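Local structure of alpha-galactosidase (Thermus thermophilus, 6LCJ) at residues H48-W53 against E315-Y320; A72-A77 against F81-G86; V253-D256 against R260-R263; F266-P271 against L303-A308. The protein probably hydrolyses terminal alpha-galactosyl groups from oligosaccharides, as a hexameric, thermostable glycosidase of the GH36 family. All blocks are in the same frame, centred on the assembly; numbering follows the deposited sequence.

Interaction 1: H48-W53 against E315-Y320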
loop_
_atom_site.group_PDB
_atom_site.type_symbol
_atom_site.label_atom_id
_atom_site.label_comp_id
_atom_site.label_asym_id
_atom_site.label_seq_id
_atom_site.Cartn_x
_atom_site.Cartn_y
_atom_site.Cartn_z
ATOM N N HIS E 48 -28.685 -14.417 -13.876
ATOM C CA HIS E 48 -29.576 -15.126 -12.959
ATOM C C HIS E 48 -28.904 -15.345 -11.598
ATOM O O HIS E 48 -27.964 -16.139 -11.475
ATOM C CB HIS E 48 -30.024 -16.458 -13.535
ATOM C CG HIS E 48 -31.077 -17.097 -12.695
ATOM N ND1 HIS E 48 -30.867 -18.262 -11.988
ATOM C CD2 HIS E 48 -32.316 -16.667 -12.355
ATOM C CE1 HIS E 48 -31.949 -18.545 -11.285
ATOM N NE2 HIS E 48 -32.845 -17.593 -11.491
ATOM N N GLY E 49 -29.411 -14.671 -10.570
ATOM C CA GLY E 49 -28.887 -14.849 -9.227
ATOM C C GLY E 49 -29.218 -16.210 -8.632
ATOM O O GLY E 49 -30.080 -16.959 -9.103
ATOM N N TRP E 50 -28.519 -16.515 -7.538
ATOM C CA TRP E 50 -28.519 -17.869 -6.991
ATOM C C TRP E 50 -29.827 -18.218 -6.294
ATOM O O TRP E 50 -30.362 -19.314 -6.486
ATOM C CB TRP E 50 -27.373 -18.023 -6.007
ATOM C CG TRP E 50 -27.199 -19.412 -5.477
ATOM C CD1 TRP E 50 -27.296 -20.583 -6.176
ATOM C CD2 TRP E 50 -26.878 -19.770 -4.133
ATOM N NE1 TRP E 50 -27.051 -21.646 -5.347
ATOM C CE2 TRP E 50 -26.785 -21.177 -4.089
ATOM C CE3 TRP E 50 -26.639 -19.032 -2.960
ATOM C CZ2 TRP E 50 -26.474 -21.866 -2.918
ATOM C CZ3 TRP E 50 -26.325 -19.710 -1.799
ATOM C CH2 TRP E 50 -26.243 -21.117 -1.782
ATOM N N GLN E 51 -30.321 -17.333 -5.431
ATOM C CA GLN E 51 -31.428 -17.662 -4.549
ATOM C C GLN E 51 -32.559 -16.637 -4.699
ATOM O O GLN E 51 -32.485 -15.689 -5.489
ATOM C CB GLN E 51 -30.943 -17.784 -3.088
ATOM C CG GLN E 51 -30.105 -16.628 -2.588
ATOM C CD GLN E 51 -30.618 -16.055 -1.278
ATOM O OE1 GLN E 51 -31.830 -15.913 -1.089
ATOM N NE2 GLN E 51 -29.697 -15.710 -0.368
ATOM N N SER E 52 -33.623 -16.860 -3.923
ATOM C CA SER E 52 -34.848 -16.056 -3.999
ATOM C C SER E 52 -34.567 -14.560 -4.029
ATOM O O SER E 52 -35.038 -13.850 -4.921
ATOM C CB SER E 52 -35.744 -16.388 -2.808
ATOM O OG SER E 52 -36.283 -17.693 -2.941
ATOM N N TRP E 53 -33.797 -14.063 -3.056
ATOM C CA TRP E 53 -33.546 -12.632 -2.924
ATOM C C TRP E 53 -32.542 -12.120 -3.952
ATOM O O TRP E 53 -32.464 -10.905 -4.171
ATOM C CB TRP E 53 -33.064 -12.315 -1.494
ATOM C CG TRP E 53 -33.982 -12.891 -0.439
ATOM C CD1 TRP E 53 -35.345 -12.999 -0.512
ATOM C CD2 TRP E 53 -33.606 -13.464 0.819
ATOM N NE1 TRP E 53 -35.836 -13.593 0.617
ATOM C CE2 TRP E 53 -34.793 -13.892 1.454
ATOM C CE3 TRP E 53 -32.384 -13.655 1.478
ATOM C CZ2 TRP E 53 -34.793 -14.503 2.721
ATOM C CZ3 TRP E 53 -32.392 -14.273 2.748
ATOM C CH2 TRP E 53 -33.585 -14.676 3.348
ATOM N N GLU E 315 -21.396 -25.194 -5.111
ATOM C CA GLU E 315 -20.761 -26.398 -4.581
ATOM C C GLU E 315 -21.623 -27.108 -3.542
ATOM O O GLU E 315 -21.437 -28.312 -3.321
ATOM C CB GLU E 315 -19.408 -26.052 -3.960
ATOM C CG GLU E 315 -18.385 -25.527 -4.934
ATOM C CD GLU E 315 -18.578 -24.039 -5.320
ATOM O OE1 GLU E 315 -19.475 -23.355 -4.751
ATOM O OE2 GLU E 315 -17.820 -23.562 -6.207
ATOM N N GLY E 316 -22.544 -26.397 -2.895
ATOM C CA GLY E 316 -23.384 -26.979 -1.874
ATOM C C GLY E 316 -24.728 -27.456 -2.354
ATOM O O GLY E 316 -25.531 -27.929 -1.545
ATOM N N GLU E 317 -25.004 -27.364 -3.652
ATOM C CA GLU E 317 -26.346 -27.674 -4.116
ATOM C C GLU E 317 -26.669 -29.163 -3.967
ATOM O O GLU E 317 -27.804 -29.515 -3.614
ATOM C CB GLU E 317 -26.513 -27.194 -5.561
ATOM C CG GLU E 317 -26.698 -25.686 -5.666
ATOM C CD GLU E 317 -27.058 -25.208 -7.073
ATOM O OE1 GLU E 317 -27.200 -26.049 -7.982
ATOM O OE2 GLU E 317 -27.225 -23.985 -7.263
ATOM N N ALA E 318 -25.690 -30.051 -4.206
ATOM C CA ALA E 318 -25.920 -31.491 -4.012
ATOM C C ALA E 318 -26.283 -31.829 -2.564
ATOM O O ALA E 318 -27.211 -32.612 -2.329
ATOM C CB ALA E 318 -24.700 -32.307 -4.454
ATOM N N ARG E 319 -25.562 -31.270 -1.580
ATOM C CA ARG E 319 -25.965 -31.439 -0.181
ATOM C C ARG E 319 -27.355 -30.868 0.055
ATOM O O ARG E 319 -28.185 -31.479 0.741
ATOM C CB ARG E 319 -24.979 -30.750 0.777
ATOM C CG ARG E 319 -23.638 -31.435 0.943
ATOM C CD ARG E 319 -22.626 -30.525 1.662
ATOM N NE ARG E 319 -23.291 -29.338 2.184
ATOM C CZ ARG E 319 -22.782 -28.109 2.109
ATOM N NH1 ARG E 319 -21.581 -27.926 1.549
ATOM N NH2 ARG E 319 -23.479 -27.061 2.585
ATOM N N TYR E 320 -27.611 -29.672 -0.483
ATOM C CA TYR E 320 -28.885 -28.999 -0.258
ATOM C C TYR E 320 -30.046 -29.834 -0.769
ATOM O O TYR E 320 -31.077 -29.957 -0.098
ATOM C CB TYR E 320 -28.873 -27.627 -0.941
ATOM C CG TYR E 320 -30.213 -26.940 -1.022
ATOM C CD1 TYR E 320 -30.716 -26.213 0.058
ATOM C CD2 TYR E 320 -30.978 -27.009 -2.184
ATOM C CE1 TYR E 320 -31.953 -25.572 -0.027
ATOM C CE2 TYR E 320 -32.209 -26.376 -2.284
ATOM C CZ TYR E 320 -32.691 -25.660 -1.211
ATOM O OH TYR E 320 -33.912 -25.033 -1.321
#
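Trp50 and Glu317 meet through one hydrogen bond that ties the N-terminal beta-sandwich region to the TIM barrel. Trp50 sits in the loop after strand 44-48 of the seven-stranded antiparallel sheet; Glu317 lies on helix 317-331, which follows barrel strand 298-303. Their CA atoms are 10.4 Å apart, so the side chains do the bridging.

From CB, the Glu317 chain leaves the helix with CG anti to the carbonyl carbon (chi1 -76°) and stays extended, which carries the carboxylate out to the indole. CG passes 4.1 Å from Trp50 NE1, and CD lies in the plane of the ring at its edge. At the tip the two oxygens part company. OE1 accepts a bond from the backbone N of Gly112, while OE2 takes the N-H of Trp50 NE1 at 3.0 Å on its anti lone pair, the one turned away from OE1. The bond is somewhat bent, 145° at the hydrogen, yet ring and carboxylate are almost coplanar, only 2° apart, so the contact is purely edge-on. With an alanine in place of Glu317, the indole N-H and the Gly112 amide would probably both be left without their acceptor, and the indole would be less firmly fixed in its rotation.

Both residues are buried, and each carboxylate oxygen of Glu317 has a donor of its own. The indole packs against Asp79 and Ala310 as well, while the backbone N of Trp50 is held by Asp78. Beside the polar bond, the ring carbon CD1 of Trp50 comes within 3.6 Å of the same Glu317 OE2.

Interaction 2: A72-A77 against F81-G86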
loop_
_atom_site.group_PDB
_atom_site.type_symbol
_atom_site.label_atom_id
_atom_site.label_comp_id
_atom_site.label_asym_id
_atom_site.label_seq_id
_atom_site.Cartn_x
_atom_site.Cartn_y
_atom_site.Cartn_z
ATOM N N ALA E 72 -20.465 -8.303 5.169
ATOM C CA ALA E 72 -21.121 -9.234 6.087
ATOM C C ALA E 72 -22.436 -9.782 5.552
ATOM O O ALA E 72 -22.888 -10.831 6.036
ATOM C CB ALA E 72 -21.392 -8.554 7.430
ATOM N N ARG E 73 -23.075 -9.085 4.596
ATOM C CA ARG E 73 -24.373 -9.475 4.057
ATOM C C ARG E 73 -24.297 -10.241 2.741
ATOM O O ARG E 73 -25.339 -10.676 2.239
ATOM C CB ARG E 73 -25.239 -8.247 3.853
ATOM C CG ARG E 73 -25.984 -7.790 5.073
ATOM C CD ARG E 73 -27.151 -6.972 4.596
ATOM N NE ARG E 73 -27.846 -6.256 5.656
ATOM C CZ ARG E 73 -28.112 -4.956 5.621
ATOM N NH1 ARG E 73 -27.723 -4.212 4.591
ATOM N NH2 ARG E 73 -28.769 -4.399 6.618
ATOM N N ARG E 74 -23.110 -10.411 2.160
ATOM C CA ARG E 74 -23.000 -11.192 0.929
ATOM C C ARG E 74 -23.503 -12.629 1.038
ATOM O O ARG E 74 -24.156 -13.089 0.086
ATOM C CB ARG E 74 -21.556 -11.179 0.439
ATOM C CG ARG E 74 -21.151 -9.820 -0.008
ATOM C CD ARG E 74 -19.721 -9.763 -0.395
ATOM N NE ARG E 74 -19.437 -8.432 -0.907
ATOM C CZ ARG E 74 -18.241 -8.021 -1.303
ATOM N NH1 ARG E 74 -17.204 -8.847 -1.253
ATOM N NH2 ARG E 74 -18.087 -6.781 -1.737
ATOM N N PRO E 75 -23.250 -13.389 2.108
ATOM C CA PRO E 75 -23.748 -14.782 2.126
ATOM C C PRO E 75 -25.270 -14.896 2.051
ATOM O O PRO E 75 -25.777 -15.938 1.615
ATOM C CB PRO E 75 -23.201 -15.342 3.447
ATOM C CG PRO E 75 -22.004 -14.476 3.763
ATOM C CD PRO E 75 -22.383 -13.099 3.268
ATOM N N GLN E 76 -26.017 -13.865 2.443
ATOM C CA GLN E 76 -27.473 -13.910 2.362
ATOM C C GLN E 76 -28.024 -13.157 1.155
ATOM O O GLN E 76 -29.245 -13.047 1.020
ATOM C CB GLN E 76 -28.102 -13.362 3.650
ATOM C CG GLN E 76 -28.268 -11.860 3.690
ATOM C CD GLN E 76 -28.026 -11.308 5.084
ATOM O OE1 GLN E 76 -27.184 -11.824 5.809
ATOM N NE2 GLN E 76 -28.757 -10.254 5.464
ATOM N N ALA E 77 -27.155 -12.646 0.278
ATOM C CA ALA E 77 -27.545 -11.926 -0.926
ATOM C C ALA E 77 -27.486 -12.797 -2.178
ATOM O O ALA E 77 -28.372 -12.708 -3.037
ATOM C CB ALA E 77 -26.654 -10.691 -1.117
ATOM N N PHE E 81 -19.530 -16.725 -4.585
ATOM C CA PHE E 81 -18.660 -16.653 -5.757
ATOM C C PHE E 81 -19.128 -15.569 -6.719
ATOM O O PHE E 81 -18.333 -14.735 -7.167
ATOM C CB PHE E 81 -18.611 -18.007 -6.460
ATOM C CG PHE E 81 -17.782 -18.005 -7.713
ATOM C CD1 PHE E 81 -18.340 -17.634 -8.934
ATOM C CD2 PHE E 81 -16.444 -18.377 -7.678
ATOM C CE1 PHE E 81 -17.582 -17.616 -10.096
ATOM C CE2 PHE E 81 -15.679 -18.373 -8.834
ATOM C CZ PHE E 81 -16.252 -17.985 -10.046
ATOM N N LEU E 82 -20.422 -15.568 -7.053
ATOM C CA LEU E 82 -20.980 -14.583 -7.977
ATOM C C LEU E 82 -20.737 -13.148 -7.529
ATOM O O LEU E 82 -20.777 -12.238 -8.357
ATOM C CB LEU E 82 -22.491 -14.800 -8.118
ATOM C CG LEU E 82 -23.072 -15.677 -9.229
ATOM C CD1 LEU E 82 -22.295 -16.965 -9.372
ATOM C CD2 LEU E 82 -24.526 -15.959 -8.906
ATOM N N LEU E 83 -20.515 -12.923 -6.236
ATOM C CA LEU E 83 -20.390 -11.583 -5.689
ATOM C C LEU E 83 -18.943 -11.157 -5.468
ATOM O O LEU E 83 -18.692 -9.969 -5.262
ATOM C CB LEU E 83 -21.160 -11.481 -4.364
ATOM C CG LEU E 83 -22.678 -11.620 -4.436
ATOM C CD1 LEU E 83 -23.292 -11.394 -3.075
ATOM C CD2 LEU E 83 -23.271 -10.664 -5.463
ATOM N N GLU E 84 -17.990 -12.089 -5.482
ATOM C CA GLU E 84 -16.582 -11.741 -5.353
ATOM C C GLU E 84 -15.877 -11.626 -6.698
ATOM O O GLU E 84 -14.703 -11.251 -6.727
ATOM C CB GLU E 84 -15.829 -12.775 -4.485
ATOM C CG GLU E 84 -16.485 -13.139 -3.147
ATOM C CD GLU E 84 -16.333 -12.067 -2.064
ATOM O OE1 GLU E 84 -15.282 -11.378 -2.044
ATOM O OE2 GLU E 84 -17.266 -11.913 -1.239
ATOM N N ALA E 85 -16.551 -11.934 -7.801
ATOM C CA ALA E 85 -15.895 -12.065 -9.099
ATOM C C ALA E 85 -15.970 -10.765 -9.890
ATOM O O ALA E 85 -16.949 -10.016 -9.797
ATOM C CB ALA E 85 -16.529 -13.201 -9.903
ATOM N N GLY E 86 -14.917 -10.502 -10.675
ATOM C CA GLY E 86 -14.875 -9.305 -11.501
ATOM C C GLY E 86 -15.628 -9.418 -12.809
ATOM O O GLY E 86 -15.982 -8.394 -13.398
#
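Arg74 reaches across to both Leu83 and Glu84, joining the turn-rich segment 72-77 to the short, loosely formed helical turn around residues 81-84 that follows it in the chain.

The ionic part is a salt bridge. Arg74 NH1 donates to Glu84 OE2 over 3.1 Å, with 150° at the hydrogen. The arginine runs straight from CG to NE, whereas the glutamate folds at its second torsion (chi2 -76°) and brings its end back to the guanidinium. The two planes stand 64° apart, and OE2 is approached from above the carboxylate plane, so this is a one-nitrogen contact and not a paired, coplanar one. Arg74 NE has a partner of its own, the backbone O of Leu68, and Leu83 O lies over one face of the guanidinium.

The apolar part centres on a single methyl. Leu83 CD1 lies 3.9 Å from Arg74 CB and 4.0 Å from Ala77 CB, and it also touches the backbone at Arg74 O, 3.7 Å away. That same carbonyl oxygen accepts the N-H of Ala77, so the methyl rests on a turn already closed by its own backbone.

Neighbouring Arg73 points elsewhere and pairs with Glu367 of a second subunit. Within the contact, the aliphatic stem of Arg74 serves as packing surface while its charged end meets the exposed Glu84, which probably offsets part of the charge, so that one long side chain answers both to a methyl and to a carboxylate.

Interaction 3: V253-D256 against R260-R263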
loop_
_atom_site.group_PDB
_atom_site.type_symbol
_atom_site.label_atom_id
_atom_site.label_comp_id
_atom_site.label_asym_id
_atom_site.label_seq_id
_atom_site.Cartn_x
_atom_site.Cartn_y
_atom_site.Cartn_z
ATOM N N VAL E 253 -22.409 -27.169 13.510
ATOM C CA VAL E 253 -22.170 -25.922 12.797
ATOM C C VAL E 253 -21.395 -26.207 11.516
ATOM O O VAL E 253 -20.418 -26.958 11.522
ATOM C CB VAL E 253 -21.424 -24.931 13.698
ATOM C CG1 VAL E 253 -21.008 -23.692 12.915
ATOM C CG2 VAL E 253 -22.310 -24.573 14.889
ATOM N N LEU E 254 -21.849 -25.627 10.406
ATOM C CA LEU E 254 -21.090 -25.702 9.162
ATOM C C LEU E 254 -19.753 -24.990 9.330
ATOM O O LEU E 254 -19.706 -23.821 9.736
ATOM C CB LEU E 254 -21.879 -25.083 8.020
ATOM C CG LEU E 254 -21.203 -25.149 6.653
ATOM C CD1 LEU E 254 -20.991 -26.593 6.228
ATOM C CD2 LEU E 254 -22.057 -24.399 5.645
ATOM N N ARG E 255 -18.663 -25.705 9.039
ATOM C CA ARG E 255 -17.318 -25.205 9.273
ATOM C C ARG E 255 -16.507 -25.265 7.988
ATOM O O ARG E 255 -16.783 -26.072 7.098
ATOM C CB ARG E 255 -16.618 -25.997 10.388
ATOM C CG ARG E 255 -17.125 -25.631 11.758
ATOM C CD ARG E 255 -16.882 -26.703 12.811
ATOM N NE ARG E 255 -17.600 -26.388 14.044
ATOM C CZ ARG E 255 -17.250 -25.422 14.894
ATOM N NH1 ARG E 255 -16.188 -24.669 14.662
ATOM N NH2 ARG E 255 -17.968 -25.204 15.979
ATOM N N ASP E 256 -15.488 -24.406 7.896
ATOM C CA ASP E 256 -14.644 -24.392 6.713
ATOM C C ASP E 256 -13.468 -25.357 6.913
ATOM O O ASP E 256 -13.441 -26.145 7.858
ATOM C CB ASP E 256 -14.207 -22.967 6.386
ATOM C CG ASP E 256 -13.294 -22.344 7.457
ATOM O OD1 ASP E 256 -12.862 -23.031 8.418
ATOM O OD2 ASP E 256 -12.998 -21.135 7.321
ATOM N N ARG E 260 -13.315 -23.140 11.275
ATOM C CA ARG E 260 -14.092 -21.966 11.671
ATOM C C ARG E 260 -15.505 -22.034 11.093
ATOM O O ARG E 260 -15.699 -22.530 9.977
ATOM C CB ARG E 260 -13.416 -20.686 11.211
ATOM C CG ARG E 260 -11.957 -20.611 11.569
ATOM C CD ARG E 260 -11.246 -19.542 10.764
ATOM N NE ARG E 260 -11.207 -19.910 9.355
ATOM C CZ ARG E 260 -10.126 -19.813 8.587
ATOM N NH1 ARG E 260 -8.984 -19.356 9.101
ATOM N NH2 ARG E 260 -10.187 -20.180 7.306
ATOM N N PRO E 261 -16.500 -21.560 11.839
ATOM C CA PRO E 261 -17.872 -21.531 11.317
ATOM C C PRO E 261 -17.978 -20.685 10.059
ATOM O O PRO E 261 -17.439 -19.582 9.984
ATOM C CB PRO E 261 -18.673 -20.915 12.470
ATOM C CG PRO E 261 -17.863 -21.236 13.692
ATOM C CD PRO E 261 -16.437 -21.128 13.245
ATOM N N VAL E 262 -18.667 -21.226 9.057
ATOM C CA VAL E 262 -18.948 -20.477 7.844
ATOM C C VAL E 262 -19.951 -19.367 8.145
ATOM O O VAL E 262 -20.962 -19.582 8.824
ATOM C CB VAL E 262 -19.461 -21.438 6.763
ATOM C CG1 VAL E 262 -19.973 -20.685 5.535
ATOM C CG2 VAL E 262 -18.354 -22.406 6.398
ATOM N N ARG E 263 -19.664 -18.165 7.661
ATOM C CA ARG E 263 -20.566 -17.039 7.881
ATOM C C ARG E 263 -21.774 -17.161 6.958
ATOM O O ARG E 263 -21.632 -17.451 5.763
ATOM C CB ARG E 263 -19.821 -15.727 7.655
ATOM C CG ARG E 263 -18.434 -15.756 8.294
ATOM C CD ARG E 263 -18.073 -14.456 8.952
ATOM N NE ARG E 263 -18.717 -14.308 10.256
ATOM C CZ ARG E 263 -18.084 -13.931 11.364
ATOM N NH1 ARG E 263 -16.780 -13.673 11.324
ATOM N NH2 ARG E 263 -18.755 -13.813 12.510
HETATM O O HOH W 1 -21.814 -21.700 9.992
#
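Arg255 and Pro261 pair in a single antiparallel beta bridge, closing a hairpin-like loop between helix 244-248 and strand 263-267 at the border with a third subunit. They form a non-hydrogen-bonded pair, flanked by two backbone bonds: Val262 N to Leu254 O at 2.9 Å and Asp256 N to Arg260 O at 2.8 Å. Proline's missing N-H therefore costs no bond across this pair. A water lies near Leu254 O and Val262 O but cannot serve every acceptor around it.

Asp256 locks the far end. Its CG stands between the backbone N and the carbonyl carbon (chi1 65°), the crowded position, which turns the carboxylate toward Arg260. OD1 accepts Arg260 N at 2.9 Å, and OD2 receives both NE and NH2 of the arginine, each at 3.0 Å. The oxygen lies in the guanidinium plane at its edge, although the carboxylate itself is turned 72° from that plane.

Apolar contacts hold the other end: Val253 CG1 packs on Pro261 CB at 3.7 Å, and Leu254 CG meets Val262 CG2 at 4.0 Å. Arg255 runs alongside Pro261, its NH1 bound to Gly259 O and salt-bridged to Asp120 of the third subunit, while Arg35 of the same subunit donates to Asp256 O.

Asp256 OD1 further accepts the N-H of Glu258, two residues on, so this is a hairpin-like loop closed by a single bridge, with an Asx turn at its tip.

Interaction 4: F266-P271 against L303-A308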
loop_
_atom_site.group_PDB
_atom_site.type_symbol
_atom_site.label_atom_id
_atom_site.label_comp_id
_atom_site.label_asym_id
_atom_site.label_seq_id
_atom_site.Cartn_x
_atom_site.Cartn_y
_atom_site.Cartn_z
ATOM N N PHE E 266 -25.904 -11.549 8.074
ATOM C CA PHE E 266 -26.128 -10.646 9.193
ATOM C C PHE E 266 -27.586 -10.220 9.189
ATOM O O PHE E 266 -28.048 -9.582 8.239
ATOM C CB PHE E 266 -25.214 -9.429 9.102
ATOM C CG PHE E 266 -25.152 -8.634 10.362
ATOM C CD1 PHE E 266 -26.097 -7.649 10.625
ATOM C CD2 PHE E 266 -24.156 -8.878 11.298
ATOM C CE1 PHE E 266 -26.038 -6.918 11.796
ATOM C CE2 PHE E 266 -24.097 -8.154 12.480
ATOM C CZ PHE E 266 -25.031 -7.169 12.728
ATOM N N ASN E 267 -28.302 -10.562 10.254
ATOM C CA ASN E 267 -29.729 -10.290 10.339
ATOM C C ASN E 267 -30.120 -10.319 11.806
ATOM O O ASN E 267 -29.403 -10.875 12.641
ATOM C CB ASN E 267 -30.542 -11.305 9.525
ATOM C CG ASN E 267 -31.903 -10.770 9.118
ATOM O OD1 ASN E 267 -32.048 -9.593 8.792
ATOM N ND2 ASN E 267 -32.908 -11.638 9.135
ATOM N N TRP E 268 -31.264 -9.704 12.111
ATOM C CA TRP E 268 -31.705 -9.518 13.500
ATOM C C TRP E 268 -30.580 -8.939 14.364
ATOM O O TRP E 268 -30.423 -9.282 15.536
ATOM C CB TRP E 268 -32.231 -10.831 14.101
ATOM C CG TRP E 268 -33.236 -11.562 13.280
ATOM C CD1 TRP E 268 -34.581 -11.322 13.224
ATOM C CD2 TRP E 268 -32.992 -12.673 12.409
ATOM N NE1 TRP E 268 -35.190 -12.218 12.373
ATOM C CE2 TRP E 268 -34.234 -13.052 11.855
ATOM C CE3 TRP E 268 -31.848 -13.386 12.047
ATOM C CZ2 TRP E 268 -34.356 -14.102 10.943
ATOM C CZ3 TRP E 268 -31.970 -14.426 11.143
ATOM C CH2 TRP E 268 -33.212 -14.777 10.602
ATOM N N GLY E 269 -29.760 -8.081 13.767
ATOM C CA GLY E 269 -28.685 -7.438 14.502
ATOM C C GLY E 269 -27.494 -8.294 14.878
ATOM O O GLY E 269 -26.644 -7.830 15.646
ATOM N N ARG E 270 -27.369 -9.510 14.355
ATOM C CA ARG E 270 -26.279 -10.385 14.764
ATOM C C ARG E 270 -25.752 -11.210 13.598
ATOM O O ARG E 270 -26.467 -11.452 12.617
ATOM C CB ARG E 270 -26.728 -11.321 15.890
ATOM C CG ARG E 270 -28.075 -11.930 15.637
ATOM C CD ARG E 270 -28.504 -12.704 16.848
ATOM N NE ARG E 270 -28.194 -11.979 18.068
ATOM C CZ ARG E 270 -29.122 -11.528 18.903
ATOM N NH1 ARG E 270 -30.405 -11.737 18.628
ATOM N NH2 ARG E 270 -28.768 -10.874 20.003
ATOM N N PRO E 271 -24.497 -11.660 13.683
ATOM C CA PRO E 271 -23.957 -12.569 12.666
ATOM C C PRO E 271 -24.707 -13.888 12.635
ATOM O O PRO E 271 -25.106 -14.426 13.667
ATOM C CB PRO E 271 -22.504 -12.773 13.109
ATOM C CG PRO E 271 -22.193 -11.579 13.926
ATOM C CD PRO E 271 -23.467 -11.253 14.645
ATOM N N LEU E 303 -40.475 -22.274 4.728
ATOM C CA LEU E 303 -39.114 -22.633 5.079
ATOM C C LEU E 303 -38.216 -21.562 4.492
ATOM O O LEU E 303 -38.184 -21.373 3.273
ATOM C CB LEU E 303 -38.771 -24.024 4.544
ATOM C CG LEU E 303 -39.768 -25.096 4.997
ATOM C CD1 LEU E 303 -39.396 -26.488 4.461
ATOM C CD2 LEU E 303 -39.866 -25.104 6.528
ATOM N N ASP E 304 -37.521 -20.844 5.357
ATOM C CA ASP E 304 -36.862 -19.611 4.986
ATOM C C ASP E 304 -35.359 -19.747 5.160
ATOM O O ASP E 304 -34.877 -20.652 5.848
ATOM C CB ASP E 304 -37.380 -18.451 5.834
ATOM C CG ASP E 304 -37.319 -17.110 5.109
ATOM O OD1 ASP E 304 -36.625 -16.975 4.065
ATOM O OD2 ASP E 304 -37.984 -16.182 5.615
ATOM N N PHE E 305 -34.627 -18.818 4.525
ATOM C CA PHE E 305 -33.174 -18.758 4.611
ATOM C C PHE E 305 -32.551 -20.079 4.202
ATOM O O PHE E 305 -31.553 -20.505 4.780
ATOM C CB PHE E 305 -32.711 -18.371 6.020
ATOM C CG PHE E 305 -33.028 -16.956 6.393
ATOM C CD1 PHE E 305 -34.314 -16.593 6.771
ATOM C CD2 PHE E 305 -32.042 -15.981 6.356
ATOM C CE1 PHE E 305 -34.616 -15.277 7.112
ATOM C CE2 PHE E 305 -32.334 -14.660 6.697
ATOM C CZ PHE E 305 -33.623 -14.309 7.077
ATOM N N LEU E 306 -33.152 -20.739 3.214
ATOM C CA LEU E 306 -32.707 -22.057 2.797
ATOM C C LEU E 306 -31.368 -22.029 2.070
ATOM O O LEU E 306 -30.769 -23.095 1.877
ATOM C CB LEU E 306 -33.771 -22.704 1.910
ATOM C CG LEU E 306 -35.113 -23.106 2.552
ATOM C CD1 LEU E 306 -36.029 -23.698 1.487
ATOM C CD2 LEU E 306 -34.900 -24.085 3.669
ATOM N N TYR E 307 -30.882 -20.847 1.663
ATOM C CA TYR E 307 -29.506 -20.746 1.182
ATOM C C TYR E 307 -28.505 -21.267 2.223
ATOM O O TYR E 307 -27.415 -21.730 1.861
ATOM C CB TYR E 307 -29.176 -19.290 0.811
ATOM C CG TYR E 307 -28.959 -18.419 2.032
ATOM C CD1 TYR E 307 -27.708 -18.308 2.624
ATOM C CD2 TYR E 307 -30.014 -17.737 2.610
ATOM C CE1 TYR E 307 -27.519 -17.546 3.754
ATOM C CE2 TYR E 307 -29.826 -16.969 3.739
ATOM C CZ TYR E 307 -28.585 -16.880 4.305
ATOM O OH TYR E 307 -28.420 -16.123 5.430
ATOM N N ALA E 308 -28.832 -21.170 3.516
ATOM C CA ALA E 308 -27.885 -21.623 4.529
ATOM C C ALA E 308 -27.537 -23.094 4.357
ATOM O O ALA E 308 -26.409 -23.505 4.651
ATOM C CB ALA E 308 -28.436 -21.362 5.925
#
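Phe305 is met by Trp268 and Asn267, which come from the tight hairpin turn linking strands 263-267 and 270-274.

The aromatic pair is oblique. Trp268 CH2 lies over one face of the Phe305 ring, toward its rim, and approaches CZ to 3.6 Å. The centroid of the phenyl ring is 5.1 Å from that of the six-membered indole ring, with the planes inclined at 36°. The two side chains come from opposite directions. Phe305 has its CG anti to the carbonyl carbon (chi1 -69°), which sends the ring toward the hairpin.

An amide adds a second contact: Asn267 ND2 stands 3.4 Å from Phe305 CZ and also lies above the centre of the Trp268 ring, so the nitrogen is wedged against both aromatics. No hydrogen bond crosses between the segments; each side is held by its own. Trp268 NE1 is bound by Asp197 OD2. Phe305 N donates to Asp304 OD1 at 2.8 Å, and Asp304 OD2 accepts from Trp233.

Were Phe305 replaced by an alanine, Trp268 and Asn267 would lose the ring they rest on, and the gap would probably leave the indole freer to tilt about its hydrogen bond to Asp197.

The hairpin reverses through a type I' turn, Asn267 to Arg270, in the small antiparallel sheet completed by strand 238-240, from which Leu238 touches both Trp268 and Phe305. Phe305 follows the C-terminal end of barrel strand 298-303, the side on which TIM barrels carry their active sites, and Trp53 meets its ring edge-to-face.

Overall arrangement
Interaction 1 is the buried one, a lone indole-carboxylate bond joining the sandwich to a barrel helix. Interactions 2 and 3 close short, local loops, each with an arginine-carboxylate salt bridge; interaction 3, its centre about 24 Å from that of the chain, lies farthest out and borders the third subunit. Interaction 4, partly buried, relies on aromatic packing near the barrel mouth. Interaction 3 sits just ahead of strand 263-267, whose far end carries the hairpin of interaction 4. Interactions 1 and 4 both draw on the chain from strand 298-303 into helix 317-331, and also touch where Tyr320 approaches Leu306 O. A probable hydrogen bond from Phe266 N to Gln76 OE1 connects interactions 2 and 4.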